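Local coordinates for protein peptidoglycan hydrolase FlgJ (Sphingomonas sp. A1, PDB 2ZYC) that probably hydrolyses glycosidic bonds of periplasmic peptidoglycan as a flagellum-specific muramidase, so that the flagellar rod can be assembled, at residues A[148-151]-A[152-156]; A[30-34]-A[35-39]. The protein carries 2 engineered substitutions. All coordinates share one frame; numbering follows the deposited sequence. Where two conformers were deposited one is given.

The chain is the C-terminal glycoside hydrolase 73 part of FlgJ, a domain of the lysozyme clan. Contact 2 comes first along the sequence, where helix 24-35 ends and turns into the loop leading to strand 65-71. Contact 1 follows much later, within helix 147-156, the last helix of the modelled chain. Their centres lie about 15 Å apart. Contact 2 is partly buried near the middle of the domain, and contact 1 lies at the surface. They meet in a cation-pi pair, with NH1 of R152 3.3 Å from CE2 of W37. This joins the last helix to the turn that follows helix 24-35.

Contact 1: A[148-151]-A[152-156]. With PO4 (phosphate ion), chain B.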
loop_
_atom_site.group_PDB
_atom_site.type_symbol
_atom_site.label_atom_id
_atom_site.label_comp_id
_atom_site.label_asym_id
_atom_site.label_seq_id
_atom_site.Cartn_x
_atom_site.Cartn_y
_atom_site.Cartn_z
ATOM N N ALA A 148 -15.980 -5.055 2.867
ATOM C CA ALA A 148 -15.774 -3.603 2.861
ATOM C C ALA A 148 -15.049 -3.177 1.589
ATOM O O ALA A 148 -15.524 -2.300 0.867
ATOM C CB ALA A 148 -14.996 -3.153 4.086
ATOM N N LEU A 149 -13.907 -3.812 1.319
ATOM C CA LEU A 149 -13.163 -3.548 0.089
ATOM C C LEU A 149 -13.961 -3.932 -1.157
ATOM O O LEU A 149 -14.029 -3.153 -2.108
ATOM C CB LEU A 149 -11.807 -4.270 0.086
ATOM C CG LEU A 149 -10.920 -3.999 -1.138
ATOM C CD1 LEU A 149 -10.587 -2.517 -1.288
ATOM C CD2 LEU A 149 -9.647 -4.838 -1.101
ATOM N N ARG A 150 -14.560 -5.123 -1.157
ATOM C CA ARG A 150 -15.349 -5.568 -2.311
ATOM C C ARG A 150 -16.407 -4.536 -2.742
ATOM O O ARG A 150 -16.493 -4.188 -3.921
ATOM C CB ARG A 150 -15.999 -6.921 -2.028
ATOM C CG ARG A 150 -16.725 -7.533 -3.218
ATOM C CD ARG A 150 -16.878 -9.056 -3.068
ATOM N NE ARG A 150 -16.981 -9.495 -1.671
ATOM C CZ ARG A 150 -16.001 -10.095 -0.987
ATOM N NH1 ARG A 150 -14.826 -10.345 -1.561
ATOM N NH2 ARG A 150 -16.195 -10.444 0.280
ATOM N N GLN A 151 -17.185 -4.037 -1.783
ATOM C CA GLN A 151 -18.247 -3.059 -2.049
ATOM C C GLN A 151 -17.687 -1.758 -2.629
ATOM O O GLN A 151 -18.256 -1.169 -3.553
ATOM C CB GLN A 151 -19.030 -2.770 -0.766
ATOM C CG GLN A 151 -19.862 -3.953 -0.264
ATOM C CD GLN A 151 -20.393 -3.760 1.150
ATOM O OE1 GLN A 151 -20.192 -2.715 1.775
ATOM N NE2 GLN A 151 -21.074 -4.779 1.664
ATOM N N ARG A 152 -16.568 -1.308 -2.069
ATOM C CA ARG A 152 -15.934 -0.077 -2.534
ATOM C C ARG A 152 -15.333 -0.222 -3.936
ATOM O O ARG A 152 -15.386 0.710 -4.733
ATOM C CB ARG A 152 -14.891 0.414 -1.529
ATOM C CG ARG A 152 -15.543 0.950 -0.261
ATOM C CD ARG A 152 -14.536 1.242 0.826
ATOM N NE ARG A 152 -15.229 1.697 2.030
ATOM C CZ ARG A 152 -14.868 1.391 3.272
ATOM N NH1 ARG A 152 -13.815 0.616 3.500
ATOM N NH2 ARG A 152 -15.577 1.857 4.289
ATOM N N LEU A 153 -14.780 -1.393 -4.240
ATOM C CA LEU A 153 -14.265 -1.634 -5.593
ATOM C C LEU A 153 -15.397 -1.613 -6.621
ATOM O O LEU A 153 -15.253 -1.026 -7.690
ATOM C CB LEU A 153 -13.474 -2.942 -5.673
ATOM C CG LEU A 153 -12.156 -3.032 -4.884
ATOM C CD1 LEU A 153 -11.668 -4.479 -4.842
ATOM C CD2 LEU A 153 -11.089 -2.111 -5.461
ATOM N N MET A 154 -16.517 -2.255 -6.290
ATOM C CA MET A 154 -17.701 -2.251 -7.153
ATOM C C MET A 154 -18.211 -0.829 -7.375
ATOM O O MET A 154 -18.470 -0.414 -8.509
ATOM C CB MET A 154 -18.806 -3.108 -6.538
ATOM C CG MET A 154 -18.519 -4.595 -6.562
ATOM S SD MET A 154 -19.753 -5.507 -5.630
ATOM C CE MET A 154 -21.275 -5.003 -6.439
ATOM N N ALA A 155 -18.340 -0.078 -6.279
ATOM C CA ALA A 155 -18.777 1.317 -6.350
ATOM C C ALA A 155 -17.848 2.170 -7.203
ATOM O O ALA A 155 -18.304 3.097 -7.859
ATOM C CB ALA A 155 -18.907 1.922 -4.948
ATOM N N SER A 156 -16.557 1.835 -7.216
ATOM C CA SER A 156 -15.554 2.608 -7.946
ATOM C C SER A 156 -15.651 2.426 -9.466
ATOM O O SER A 156 -15.304 3.326 -10.230
ATOM C CB SER A 156 -14.152 2.223 -7.459
ATOM O OG SER A 156 -13.154 3.003 -8.085
HETATM P P PO4 B . -17.264 5.030 2.540
HETATM O O1 PO4 B . -17.281 3.797 1.663
HETATM O O2 PO4 B . -18.669 5.278 3.042
HETATM O O3 PO4 B . -16.365 4.778 3.727
HETATM O O4 PO4 B . -16.765 6.237 1.778
#
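Helix 147-156 makes this contact within itself, through residues four apart: R152 lies over A148, and L153 over L149. The backbone bonds are those of an alpha-helix. N of L153 donates to O of L149 at 2.9 Å, and M154 and A155 donate in the same way to R150 and Q151. N of R152 is 3.3 Å from O of A148, a longer bond. The side chain of R152 runs back alongside A148. CG lies anti to the carbonyl carbon (chi1 -71°), 3.4 Å from O of A148, and the chain then runs extended to NE. NH1 ends 4.0 Å from CB of A148. The guanidinium turns its edge to the phosphate, which probably came from the crystallisation liquor. NE donates in plane to O1 at 3.0 Å, nearly straight at 166°. The bond from NH2 to O3 is weak. The backbone nitrogens of A2 and Q3 also hold this ion. A leucine here would probably cost the phosphate its two bonds from the guanidinium and leave the W37 ring without its cation. On another side of the helix, L149 and L153 meet as apolar branches, with CG of L149 3.8 Å from CD1 of L153. Both also touch H25 of helix 24-35, and L153 reaches W10 of helix 3-20. The guanidinium of R150 is bonded to N147 and to O of N145. The pattern is that of an amphipathic alpha-helix, with i to i+4 leucine packing on its inner side.

Contact 2: A[30-34]-A[35-39]; sequences QAALE and TGWGK
A32 and W37 meet at the C-terminal end of helix 24-35, which closes in a Schellman motif. CB of A32 sits over one face of the indole, 3.6 Å from the centroid of the six-membered ring and only 15° off its normal, a CH-pi contact. R152 lies over the opposite face, so the ring is held between a methyl group and a cation. The backbones of the same pair are bonded. N of W37 donates to O of A32 at 2.8 Å, with the N-H almost straight at 171°. It comes in the carbonyl plane, on a lone pair.

T35 is the next layer. Its OG1 lies between the backbone N and the carbonyl carbon (chi1 62°). From there it reaches back one turn and donates to O of A31 at 2.8 Å. N of T35 adds weak bonds to O of A31, at 3.1 Å, and to O of A32, at 3.4 Å. The carbonyls of A31 and A32 thus take bonds from T35 and W37, those from N of T35 being weak. V6 of helix 3-20 and V143 of helix 136-145 also touch W37, while F5 packs on A31, A32 and T35. The carboxylate of E34 points away from the turn, to bonds with ND2 of N55 and OH of Y136.

G36 has a positive phi, which lets the chain reverse after the helix. It begins a type I' beta turn that runs to K39, closed by N of K39 on O of G36 at 3.0 Å. At G38 a CB would collide with the carbonyl O of W37, so the position calls for glycine. The same OG1 of T35 that donates to A31 also accepts from N of G38 at 3.0 Å, completing an ST motif.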
loop_
_atom_site.group_PDB
_atom_site.type_symbol
_atom_site.label_atom_id
_atom_site.label_comp_id
_atom_site.label_asym_id
_atom_site.label_seq_id
_atom_site.Cartn_x
_atom_site.Cartn_y
_atom_site.Cartn_z
ATOM N N GLN A 30 -3.636 -3.109 0.838
ATOM C CA GLN A 30 -2.449 -2.867 1.647
ATOM C C GLN A 30 -2.337 -1.401 2.073
ATOM O O GLN A 30 -2.061 -1.105 3.250
ATOM C CB GLN A 30 -1.188 -3.321 0.928
ATOM C CG GLN A 30 0.020 -3.359 1.873
ATOM C CD GLN A 30 1.313 -3.670 1.169
ATOM O OE1 GLN A 30 1.350 -3.817 -0.054
ATOM N NE2 GLN A 30 2.396 -3.775 1.941
ATOM N N ALA A 31 -2.567 -0.502 1.122
ATOM C CA ALA A 31 -2.541 0.940 1.387
ATOM C C ALA A 31 -3.627 1.332 2.400
ATOM O O ALA A 31 -3.383 2.149 3.289
ATOM C CB ALA A 31 -2.701 1.709 0.099
ATOM N N ALA A 32 -4.810 0.741 2.251
ATOM C CA ALA A 32 -5.926 0.940 3.181
ATOM C C ALA A 32 -5.574 0.503 4.608
ATOM O O ALA A 32 -5.863 1.213 5.571
ATOM C CB ALA A 32 -7.158 0.192 2.701
ATOM N N LEU A 33 -4.968 -0.674 4.737
ATOM C CA LEU A 33 -4.579 -1.180 6.049
ATOM C C LEU A 33 -3.552 -0.242 6.690
ATOM O O LEU A 33 -3.651 0.091 7.883
ATOM C CB LEU A 33 -4.009 -2.598 5.926
ATOM C CG LEU A 33 -3.551 -3.258 7.238
ATOM C CD1 LEU A 33 -4.716 -3.360 8.223
ATOM C CD2 LEU A 33 -2.971 -4.632 6.954
ATOM N N GLU A 34 -2.584 0.195 5.887
ATOM C CA GLU A 34 -1.487 1.030 6.383
ATOM C C GLU A 34 -1.917 2.411 6.862
ATOM O O GLU A 34 -1.307 2.975 7.769
ATOM C CB GLU A 34 -0.380 1.164 5.329
ATOM C CG GLU A 34 0.441 -0.106 5.134
ATOM C CD GLU A 34 0.982 -0.666 6.450
ATOM O OE1 GLU A 34 1.532 0.119 7.253
ATOM O OE2 GLU A 34 0.867 -1.891 6.672
ATOM N N THR A 35 -2.974 2.949 6.270
ATOM C CA THR A 35 -3.336 4.342 6.520
ATOM C C THR A 35 -4.774 4.522 6.996
ATOM O O THR A 35 -5.281 5.639 6.978
ATOM C CB THR A 35 -3.152 5.212 5.252
ATOM O OG1 THR A 35 -4.014 4.732 4.217
ATOM C CG2 THR A 35 -1.707 5.210 4.780
ATOM N N GLY A 36 -5.419 3.434 7.414
ATOM C CA GLY A 36 -6.825 3.477 7.827
ATOM C C GLY A 36 -7.679 4.063 6.723
ATOM O O GLY A 36 -8.386 5.058 6.928
ATOM N N TRP A 37 -7.576 3.467 5.534
ATOM C CA TRP A 37 -8.302 3.942 4.351
ATOM C C TRP A 37 -8.071 5.437 4.111
ATOM O O TRP A 37 -9.011 6.186 3.836
ATOM C CB TRP A 37 -9.803 3.620 4.466
ATOM C CG TRP A 37 -10.105 2.167 4.640
ATOM C CD1 TRP A 37 -10.122 1.469 5.813
ATOM C CD2 TRP A 37 -10.441 1.229 3.611
ATOM N NE1 TRP A 37 -10.430 0.152 5.582
ATOM C CE2 TRP A 37 -10.643 -0.023 4.240
ATOM C CE3 TRP A 37 -10.588 1.321 2.216
ATOM C CZ2 TRP A 37 -10.977 -1.180 3.525
ATOM C CZ3 TRP A 37 -10.929 0.169 1.505
ATOM C CH2 TRP A 37 -11.120 -1.065 2.163
ATOM N N GLY A 38 -6.817 5.866 4.245
ATOM C CA GLY A 38 -6.429 7.256 4.034
ATOM C C GLY A 38 -6.468 8.167 5.258
ATOM O O GLY A 38 -5.888 9.247 5.233
ATOM N N LYS A 39 -7.123 7.724 6.329
ATOM C CA LYS A 39 -7.351 8.571 7.515
ATOM C C LYS A 39 -6.100 8.926 8.334
ATOM O O LYS A 39 -6.072 9.975 8.992
ATOM C CB LYS A 39 -8.405 7.940 8.439
ATOM C CG LYS A 39 -9.839 7.985 7.909
ATOM C CD LYS A 39 -10.828 7.343 8.891
ATOM C CE LYS A 39 -10.946 5.817 8.696
ATOM N NZ LYS A 39 -11.848 5.437 7.555
#